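Local coordinates for bifunctional protein PutA (Bdellovibrio bacteriovorus, PDB 5UR2) that probably oxidises L-proline to L-glutamate in two steps, a flavin-dependent proline dehydrogenase reaction followed by NAD-dependent oxidation of L-glutamate gamma-semialdehyde, at residues Arg570-Phe573 with Lys574-Thr578; Glu480-Leu483 with Lys484-Ala487; Val561-Leu564 with Ala565-Thr569; Gly676-Lys679 with Met680-Glu683. One frame throughout, in Å; residues are numbered along the deposited sequence.

Contacts 2, 3 and 4 each lie within one helix, and contact 1 spans the junction of helix 554-570 with the start of helix 572-583. The other three all touch contact 1. Contact 2 lies about 9 Å from contact 1 centre to centre, with Ile576 CG2 3.5 Å from Met482 SD. Contacts 3 and 4 have centres about 10 Å apart and interlock through methionines, Met568 CG lying 3.6 Å from Met680 CE. Contact 1 joins contact 4 through the Arg570-Glu683 salt bridge, whereas contacts 2 and 3 stay about 9 Å apart at their nearest atoms. The cluster is structural packing, away from the modified flavin and from the predicted catalytic residues Glu746 and Cys780.

Contact 1 (Arg570-Phe573 with Lys574-Thr578); sequences RDRF and KLIAT
Leu575 and Ile576 fold back over the carbonyls of Asp571 and Arg572 in the first turn of helix 572-583, within the aldehyde dehydrogenase part of the chain. Asp571 occupies the N-cap position, yet its carboxylate makes no capping bond. The turn is closed by the backbone: Leu575 N donates to Asp571 O at 3.0 Å, Ile576 N to Arg572 O at 2.9 Å and Ala577 N to Phe573 O.

The close packing is on the side of Leu575 and Ile576. With CG beside its own backbone N (chi1 -65°), Leu575 lays CG 3.3 Å from Asp571 O. Ile576 does likewise one residue on, placing CG1 3.4 Å from Arg572 O, while the aliphatic part of Arg572 reaches it only loosely. Helix 587-611 covers both branched side chains, and the guanidinium of Arg572 is engaged by Asp591 and Glu468.

The other side is open to solvent, with Lys574 and Arg570 exposed. Lys574 touches Asp571 O with CB alone, and its chain then leads outward, leaving NZ 6.3 Å from Asp571 OD2, too far for a direct ion pair. A firm link on this side is the side-on grip of Arg570 on the same carboxylate: NE meets OD1 of Asp571 at 2.8 Å from above the carboxylate plane, and NH2 reaches OD2 on its syn side but 31° out of that plane.

Contact 2 (Glu480-Leu483 with Lys484-Ala487); sequences EKML and KALA
Met482 curls along helix 476-491 to lay its terminal methyl against Leu486, one turn further on, and this is the main apolar contact between residues 480-483 and 484-487. CG of Met482 stands anti to the backbone N (chi1 -170°), and bends at the next two torsions turn the methyl forward, towards the following turn. CE thereby comes 3.8 Å from Leu486 CG, the two side chains crossing at a slant, and also lies 4.2 Å from Ala485 CB.

The hydrogen bonding is that of a regular alpha helix. Four consecutive amides, from Lys484 to Ala487, each donate to the carbonyl four residues earlier. Lys484 N to Glu480 O measures 2.8 Å, and Leu486 N to Met482 O 2.9 Å.

Close carbon-to-carbonyl contacts accompany these bonds. Leu486 CG sits 3.4 Å from Met482 O, so the leucine packs on both the backbone and the methyl of the same methionine. Lys484 CB lies 3.3 Å from Glu480 O before the extended lysine chain runs away from the preceding turn.

The Met482-Leu486 face packs on two helices of the aldehyde dehydrogenase part: Ile576, Ala577 and Val580 of helix 572-583 meet this face, and Trp587 of helix 587-611 touches Met482, Leu483 and Leu486, while Lys481 packs against Phe573.

Contact 3 (Val561-Leu564 with Ala565-Thr569); sequences VDKL and ADIMT
Four successive i to i+4 bonds carry helix 554-570 from Val561-Leu564 into Ala565-Thr569, the last being Met568 N to Leu564 O at 2.9 Å with an N-H...O angle of 169°. The helix belongs to the aldehyde dehydrogenase part of the chain, where it packs against helices 587-611 and 671-684. Leu564 and Met568 form the apolar side-chain pair. The leucine places CG anti to its amide N (chi1 174°), whereas the methionine has CG beside its own N and runs out extended. Its terminal methyl meets the branch point of the leucine, with Met568 CE 4.0 Å from Leu564 CG and only slightly farther from CD2. Closer to the backbone, Met568 CG rests 3.5 Å from Leu564 O.

Ile567 likewise sets CG1 3.5 Å from Lys563 O, and Ala565 packs its CB against Asp562 O. Helices 671-684 and 646-657 cover the Leu564-Met568 side, where Met680 touches Leu564, Ile567 and Met568. Helix 587-611 closes over Ala565 through Cys601 and Arg602.

At the end of the segment, Ala565 O receives two protons from Thr569: the amide donates, and OG1 does so at 2.8 Å from the opposite face of the carbonyl plane. That double grip fixes the threonine hydroxyl against the helix. Asp566 CG lies 3.3 Å from Asp562 O, a contact without a hydrogen bond, while OD1 of Asp562 and OD1 of Asp566 remain 6.1 Å apart. Salt bridges from Arg609 to Asp562 and from Arg602 to Asp566 probably offset the mutual repulsion of the two carboxylates and tie this helix to helix 587-611.

Contact 4 (Gly676-Lys679 with Met680-Glu683); sequences GLMK and MIQE
Lys679 and Gln682 both start with CG beside the backbone N (chi1 -75° and -67°), and a further bend at chi2 of the lysine lays the two side chains alongside each other, pointing the same way. They lie on helix 671-684, the crossover helix of a beta-alpha-beta unit between strands 661-665 and 691-693. Lys679 NZ donates to Gln682 OE1 at 2.8 Å, tilted 17° from the amide carbonyl plane. The same ammonium has a salt bridge to Glu505, so the glutamine is one of at least two acceptors.

Leu677, Met678, Met680 and Ile681 supply the buried apolar packing. CG of Leu677 meets CD1 of Ile681 at 3.8 Å. Met664 of strand 661-665 touches Met678 and Ile681, and from strand 691-693 Phe693 touches Met678 and Ile691 touches Ile681. Met680, bent at its last torsion, turns back over the backbone of Gly676: its CG is 3.2 Å from Gly676 O, and its CE lies 4.3 Å from Leu677 CD1. Separately, Met678 brings CE to 3.9 Å from Gln682 CG, on the aliphatic part of the glutamine.

Glu683 N closes the turn onto Lys679 O. The glutamate's extended side chain is salt-bridged to Arg570, and a water donates to Glu683 OE1 at 2.6 Å and, weakly, to Lys679 O at 3.3 Å.

Contact 1 (Arg570-Phe573 with Lys574-Thr578)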
loop_
_atom_site.group_PDB
_atom_site.type_symbol
_atom_site.label_atom_id
_atom_site.label_comp_id
_atom_site.label_asym_id
_atom_site.label_seq_id
_atom_site.Cartn_x
_atom_site.Cartn_y
_atom_site.Cartn_z
ATOM N N ARG B 570 15.651 22.659 -15.937
ATOM C CA ARG B 570 16.471 23.758 -16.436
ATOM C C ARG B 570 16.935 23.508 -17.873
ATOM O O ARG B 570 16.988 24.437 -18.687
ATOM C CB ARG B 570 17.667 23.948 -15.506
ATOM C CG ARG B 570 18.644 25.049 -15.917
ATOM C CD ARG B 570 19.979 24.829 -15.186
ATOM N NE ARG B 570 20.743 23.719 -15.768
ATOM C CZ ARG B 570 21.730 23.078 -15.142
ATOM N NH1 ARG B 570 22.058 23.418 -13.904
ATOM N NH2 ARG B 570 22.392 22.105 -15.752
ATOM N N ASP B 571 17.306 22.269 -18.206
ATOM C CA ASP B 571 17.889 21.997 -19.515
ATOM C C ASP B 571 16.854 21.475 -20.516
ATOM O O ASP B 571 17.216 20.823 -21.503
ATOM C CB ASP B 571 19.062 21.030 -19.366
ATOM C CG ASP B 571 20.257 21.678 -18.643
ATOM O OD1 ASP B 571 20.196 22.891 -18.407
ATOM O OD2 ASP B 571 21.248 20.995 -18.304
ATOM N N ARG B 572 15.575 21.793 -20.298
ATOM C CA ARG B 572 14.493 21.181 -21.060
ATOM C C ARG B 572 14.724 21.247 -22.567
ATOM O O ARG B 572 14.635 20.228 -23.257
ATOM C CB ARG B 572 13.164 21.839 -20.701
ATOM C CG ARG B 572 11.998 20.992 -21.141
ATOM C CD ARG B 572 10.716 21.759 -21.089
ATOM N NE ARG B 572 9.551 20.887 -21.187
ATOM C CZ ARG B 572 8.745 20.606 -20.167
ATOM N NH1 ARG B 572 8.985 21.114 -18.963
ATOM N NH2 ARG B 572 7.694 19.824 -20.356
ATOM N N PHE B 573 15.035 22.436 -23.095
ATOM C CA PHE B 573 15.147 22.586 -24.542
ATOM C C PHE B 573 16.354 21.837 -25.096
ATOM O O PHE B 573 16.282 21.250 -26.187
ATOM C CB PHE B 573 15.208 24.073 -24.908
ATOM C CG PHE B 573 13.903 24.774 -24.699
ATOM C CD1 PHE B 573 12.911 24.706 -25.659
ATOM C CD2 PHE B 573 13.643 25.441 -23.516
ATOM C CE1 PHE B 573 11.693 25.315 -25.455
ATOM C CE2 PHE B 573 12.427 26.062 -23.308
ATOM C CZ PHE B 573 11.447 25.999 -24.277
ATOM N N LYS B 574 17.470 21.839 -24.363
ATOM C CA LYS B 574 18.643 21.100 -24.821
ATOM C C LYS B 574 18.349 19.597 -24.862
ATOM O O LYS B 574 18.794 18.885 -25.776
ATOM C CB LYS B 574 19.832 21.432 -23.908
ATOM C CG LYS B 574 21.189 20.938 -24.386
ATOM C CD LYS B 574 22.312 21.352 -23.425
ATOM C CE LYS B 574 23.701 20.902 -23.933
ATOM N NZ LYS B 574 23.940 19.425 -23.812
ATOM N N LEU B 575 17.547 19.113 -23.907
ATOM C CA LEU B 575 17.182 17.700 -23.862
ATOM C C LEU B 575 16.227 17.338 -24.989
ATOM O O LEU B 575 16.329 16.249 -25.561
ATOM C CB LEU B 575 16.569 17.354 -22.503
ATOM C CG LEU B 575 17.535 17.495 -21.327
ATOM C CD1 LEU B 575 16.834 17.328 -19.980
ATOM C CD2 LEU B 575 18.662 16.480 -21.494
ATOM N N ILE B 576 15.287 18.225 -25.319
ATOM C CA ILE B 576 14.413 17.966 -26.460
ATOM C C ILE B 576 15.230 17.853 -27.735
ATOM O O ILE B 576 15.091 16.894 -28.506
ATOM C CB ILE B 576 13.341 19.060 -26.594
ATOM C CG1 ILE B 576 12.354 18.978 -25.442
ATOM C CG2 ILE B 576 12.617 18.931 -27.931
ATOM C CD1 ILE B 576 11.361 20.138 -25.406
ATOM N N ALA B 577 16.111 18.826 -27.962
ATOM C CA ALA B 577 16.859 18.858 -29.213
ATOM C C ALA B 577 17.630 17.560 -29.429
ATOM O O ALA B 577 17.659 17.034 -30.550
ATOM C CB ALA B 577 17.798 20.066 -29.241
ATOM N N THR B 578 18.210 16.998 -28.359
ATOM C CA THR B 578 18.962 15.752 -28.505
ATOM C C THR B 578 18.069 14.621 -29.005
ATOM O O THR B 578 18.477 13.809 -29.852
ATOM C CB THR B 578 19.604 15.352 -27.178
ATOM O OG1 THR B 578 20.361 16.448 -26.671
ATOM C CG2 THR B 578 20.535 14.101 -27.374
#

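Contact 2 (Glu480-Leu483 with Lys484-Ala487)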
loop_
_atom_site.group_PDB
_atom_site.type_symbol
_atom_site.label_atom_id
_atom_site.label_comp_id
_atom_site.label_asym_id
_atom_site.label_seq_id
_atom_site.Cartn_x
_atom_site.Cartn_y
_atom_site.Cartn_z
ATOM N N GLU B 480 11.228 29.841 -30.166
ATOM C CA GLU B 480 12.551 30.408 -30.401
ATOM C C GLU B 480 13.630 29.661 -29.627
ATOM O O GLU B 480 14.709 29.396 -30.169
ATOM C CB GLU B 480 12.561 31.889 -30.034
ATOM C CG GLU B 480 11.803 32.763 -31.013
ATOM C CD GLU B 480 11.571 34.172 -30.482
ATOM O OE1 GLU B 480 11.658 34.385 -29.246
ATOM O OE2 GLU B 480 11.318 35.070 -31.309
ATOM N N LYS B 481 13.364 29.334 -28.358
ATOM C CA LYS B 481 14.312 28.542 -27.575
ATOM C C LYS B 481 14.520 27.173 -28.195
ATOM O O LYS B 481 15.634 26.634 -28.166
ATOM C CB LYS B 481 13.829 28.398 -26.126
ATOM C CG LYS B 481 13.946 29.696 -25.339
ATOM C CD LYS B 481 13.496 29.539 -23.889
ATOM C CE LYS B 481 13.592 30.872 -23.150
ATOM N NZ LYS B 481 12.294 31.580 -23.102
ATOM N N MET B 482 13.451 26.589 -28.745
ATOM C CA MET B 482 13.564 25.285 -29.389
ATOM C C MET B 482 14.459 25.372 -30.613
ATOM O O MET B 482 15.356 24.542 -30.801
ATOM C CB MET B 482 12.175 24.772 -29.775
ATOM C CG MET B 482 12.147 23.340 -30.219
ATOM S SD MET B 482 12.597 22.271 -28.821
ATOM C CE MET B 482 14.243 21.748 -29.330
ATOM N N LEU B 483 14.239 26.393 -31.445
ATOM C CA LEU B 483 15.068 26.585 -32.631
ATOM C C LEU B 483 16.499 26.931 -32.239
ATOM O O LEU B 483 17.452 26.496 -32.892
ATOM C CB LEU B 483 14.460 27.679 -33.521
ATOM C CG LEU B 483 13.127 27.331 -34.202
ATOM C CD1 LEU B 483 12.406 28.564 -34.780
ATOM C CD2 LEU B 483 13.424 26.373 -35.342
ATOM N N LYS B 484 16.669 27.697 -31.164
ATOM C CA LYS B 484 18.015 27.971 -30.681
ATOM C C LYS B 484 18.697 26.688 -30.211
ATOM O O LYS B 484 19.857 26.428 -30.560
ATOM C CB LYS B 484 17.947 28.996 -29.547
ATOM C CG LYS B 484 19.283 29.380 -28.969
ATOM C CD LYS B 484 19.089 30.198 -27.715
ATOM C CE LYS B 484 20.373 30.232 -26.888
ATOM N NZ LYS B 484 20.255 31.085 -25.673
ATOM N N ALA B 485 17.977 25.852 -29.446
ATOM C CA ALA B 485 18.564 24.612 -28.943
ATOM C C ALA B 485 18.906 23.654 -30.082
ATOM O O ALA B 485 19.929 22.956 -30.029
ATOM C CB ALA B 485 17.608 23.933 -27.951
ATOM N N LEU B 486 18.051 23.588 -31.104
ATOM C CA LEU B 486 18.353 22.750 -32.262
ATOM C C LEU B 486 19.598 23.245 -32.989
ATOM O O LEU B 486 20.445 22.444 -33.400
ATOM C CB LEU B 486 17.155 22.706 -33.216
ATOM C CG LEU B 486 15.996 21.827 -32.726
ATOM C CD1 LEU B 486 14.701 22.220 -33.408
ATOM C CD2 LEU B 486 16.278 20.324 -32.941
ATOM N N ALA B 487 19.737 24.565 -33.149
ATOM C CA ALA B 487 20.915 25.092 -33.834
ATOM C C ALA B 487 22.190 24.756 -33.070
ATOM O O ALA B 487 23.193 24.349 -33.669
ATOM C CB ALA B 487 20.791 26.604 -34.044
#

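Contact 3 (Val561-Leu564 with Ala565-Thr569)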
loop_
_atom_site.group_PDB
_atom_site.type_symbol
_atom_site.label_atom_id
_atom_site.label_comp_id
_atom_site.label_asym_id
_atom_site.label_seq_id
_atom_site.Cartn_x
_atom_site.Cartn_y
_atom_site.Cartn_z
ATOM N N VAL B 561 17.522 12.783 -6.242
ATOM C CA VAL B 561 16.617 12.536 -7.360
ATOM C C VAL B 561 15.798 13.786 -7.693
ATOM O O VAL B 561 15.512 14.068 -8.869
ATOM C CB VAL B 561 15.734 11.323 -7.042
ATOM C CG1 VAL B 561 14.631 11.172 -8.105
ATOM C CG2 VAL B 561 16.612 10.101 -6.998
ATOM N N ASP B 562 15.397 14.546 -6.669
ATOM C CA ASP B 562 14.724 15.821 -6.920
ATOM C C ASP B 562 15.640 16.796 -7.646
ATOM O O ASP B 562 15.196 17.522 -8.542
ATOM C CB ASP B 562 14.223 16.441 -5.613
ATOM C CG ASP B 562 12.845 15.933 -5.211
ATOM O OD1 ASP B 562 11.995 15.686 -6.104
ATOM O OD2 ASP B 562 12.603 15.819 -3.997
ATOM N N LYS B 563 16.919 16.842 -7.263
ATOM C CA LYS B 563 17.832 17.756 -7.931
ATOM C C LYS B 563 18.001 17.367 -9.390
ATOM O O LYS B 563 18.034 18.237 -10.267
ATOM C CB LYS B 563 19.189 17.789 -7.221
ATOM C CG LYS B 563 20.076 18.966 -7.658
ATOM C CD LYS B 563 21.387 19.032 -6.861
ATOM C CE LYS B 563 22.300 20.171 -7.347
ATOM N NZ LYS B 563 23.674 20.070 -6.765
ATOM N N LEU B 564 18.056 16.058 -9.673
ATOM C CA LEU B 564 18.099 15.595 -11.058
ATOM C C LEU B 564 16.906 16.129 -11.852
ATOM O O LEU B 564 17.068 16.646 -12.962
ATOM C CB LEU B 564 18.140 14.065 -11.096
ATOM C CG LEU B 564 18.051 13.431 -12.487
ATOM C CD1 LEU B 564 19.186 13.941 -13.348
ATOM C CD2 LEU B 564 18.034 11.888 -12.437
ATOM N N ALA B 565 15.701 16.046 -11.276
ATOM C CA ALA B 565 14.508 16.584 -11.927
ATOM C C ALA B 565 14.618 18.086 -12.169
ATOM O O ALA B 565 14.180 18.586 -13.215
ATOM C CB ALA B 565 13.267 16.289 -11.077
ATOM N N ASP B 566 15.197 18.826 -11.215
ATOM C CA ASP B 566 15.363 20.262 -11.404
ATOM C C ASP B 566 16.331 20.558 -12.530
ATOM O O ASP B 566 16.094 21.469 -13.327
ATOM C CB ASP B 566 15.861 20.921 -10.122
ATOM C CG ASP B 566 14.858 20.815 -8.991
ATOM O OD1 ASP B 566 13.651 20.676 -9.256
ATOM O OD2 ASP B 566 15.287 20.840 -7.837
ATOM N N ILE B 567 17.415 19.787 -12.622
ATOM C CA ILE B 567 18.366 19.988 -13.708
ATOM C C ILE B 567 17.711 19.675 -15.048
ATOM O O ILE B 567 17.862 20.431 -16.016
ATOM C CB ILE B 567 19.625 19.148 -13.454
ATOM C CG1 ILE B 567 20.413 19.759 -12.291
ATOM C CG2 ILE B 567 20.452 18.980 -14.735
ATOM C CD1 ILE B 567 21.433 18.815 -11.693
ATOM N N MET B 568 16.933 18.586 -15.111
ATOM C CA MET B 568 16.168 18.293 -16.321
ATOM C C MET B 568 15.242 19.453 -16.674
ATOM O O MET B 568 15.101 19.809 -17.853
ATOM C CB MET B 568 15.340 17.024 -16.151
ATOM C CG MET B 568 16.093 15.701 -16.149
ATOM S SD MET B 568 14.892 14.371 -15.755
ATOM C CE MET B 568 15.958 12.927 -15.917
ATOM N N THR B 569 14.594 20.048 -15.666
ATOM C CA THR B 569 13.706 21.177 -15.923
ATOM C C THR B 569 14.477 22.365 -16.498
ATOM O O THR B 569 14.031 23.003 -17.457
ATOM C CB THR B 569 12.981 21.554 -14.629
ATOM O OG1 THR B 569 12.286 20.411 -14.113
ATOM C CG2 THR B 569 11.994 22.705 -14.852
#

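Contact 4 (Gly676-Lys679 with Met680-Glu683)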
loop_
_atom_site.group_PDB
_atom_site.type_symbol
_atom_site.label_atom_id
_atom_site.label_comp_id
_atom_site.label_asym_id
_atom_site.label_seq_id
_atom_site.Cartn_x
_atom_site.Cartn_y
_atom_site.Cartn_z
ATOM N N GLY B 676 23.588 12.479 -21.988
ATOM C CA GLY B 676 23.051 13.642 -21.306
ATOM C C GLY B 676 22.508 13.308 -19.928
ATOM O O GLY B 676 22.717 14.061 -18.974
ATOM N N LEU B 677 21.829 12.157 -19.793
ATOM C CA LEU B 677 21.331 11.755 -18.477
ATOM C C LEU B 677 22.473 11.556 -17.489
ATOM O O LEU B 677 22.391 12.003 -16.336
ATOM C CB LEU B 677 20.480 10.481 -18.574
ATOM C CG LEU B 677 19.990 9.912 -17.228
ATOM C CD1 LEU B 677 19.021 10.847 -16.490
ATOM C CD2 LEU B 677 19.337 8.537 -17.397
ATOM N N MET B 678 23.547 10.890 -17.921
ATOM C CA MET B 678 24.666 10.638 -17.015
ATOM C C MET B 678 25.315 11.943 -16.549
ATOM O O MET B 678 25.695 12.076 -15.377
ATOM C CB MET B 678 25.697 9.735 -17.704
ATOM C CG MET B 678 26.836 9.294 -16.787
ATOM S SD MET B 678 26.240 8.390 -15.370
ATOM C CE MET B 678 27.651 8.491 -14.270
ATOM N N LYS B 679 25.439 12.922 -17.447
ATOM C CA LYS B 679 26.045 14.202 -17.081
ATOM C C LYS B 679 25.202 14.932 -16.043
ATOM O O LYS B 679 25.737 15.614 -15.155
ATOM C CB LYS B 679 26.234 15.064 -18.336
ATOM C CG LYS B 679 27.398 14.583 -19.202
ATOM C CD LYS B 679 28.671 14.525 -18.354
ATOM C CE LYS B 679 29.771 13.685 -18.978
ATOM N NZ LYS B 679 30.816 13.327 -17.955
ATOM N N MET B 680 23.876 14.828 -16.164
ATOM C CA MET B 680 22.989 15.438 -15.187
ATOM C C MET B 680 23.052 14.686 -13.864
ATOM O O MET B 680 23.032 15.301 -12.790
ATOM C CB MET B 680 21.551 15.476 -15.723
ATOM C CG MET B 680 21.368 16.269 -17.014
ATOM S SD MET B 680 19.639 16.519 -17.492
ATOM C CE MET B 680 19.118 14.891 -18.020
ATOM N N ILE B 681 23.166 13.360 -13.928
ATOM C CA ILE B 681 23.330 12.567 -12.716
ATOM C C ILE B 681 24.592 12.990 -11.984
ATOM O O ILE B 681 24.568 13.238 -10.772
ATOM C CB ILE B 681 23.333 11.061 -13.060
ATOM C CG1 ILE B 681 21.896 10.559 -13.284
ATOM C CG2 ILE B 681 24.044 10.234 -11.999
ATOM C CD1 ILE B 681 21.831 9.239 -13.985
ATOM N N GLN B 682 25.692 13.161 -12.718
ATOM C CA GLN B 682 26.918 13.643 -12.094
ATOM C C GLN B 682 26.731 15.046 -11.537
ATOM O O GLN B 682 27.182 15.339 -10.424
ATOM C CB GLN B 682 28.079 13.619 -13.094
ATOM C CG GLN B 682 28.496 12.197 -13.518
ATOM C CD GLN B 682 29.690 12.196 -14.474
ATOM O OE1 GLN B 682 29.537 12.360 -15.677
ATOM N NE2 GLN B 682 30.875 11.982 -13.936
ATOM N N GLU B 683 26.050 15.924 -12.283
ATOM C CA GLU B 683 25.861 17.288 -11.791
ATOM C C GLU B 683 24.952 17.317 -10.562
ATOM O O GLU B 683 25.173 18.103 -9.633
ATOM C CB GLU B 683 25.302 18.186 -12.898
ATOM C CG GLU B 683 25.229 19.631 -12.453
ATOM C CD GLU B 683 24.499 20.548 -13.424
ATOM O OE1 GLU B 683 24.237 20.140 -14.577
ATOM O OE2 GLU B 683 24.169 21.677 -13.010
HETATM O O HOH W 1 24.626 18.429 -16.543
#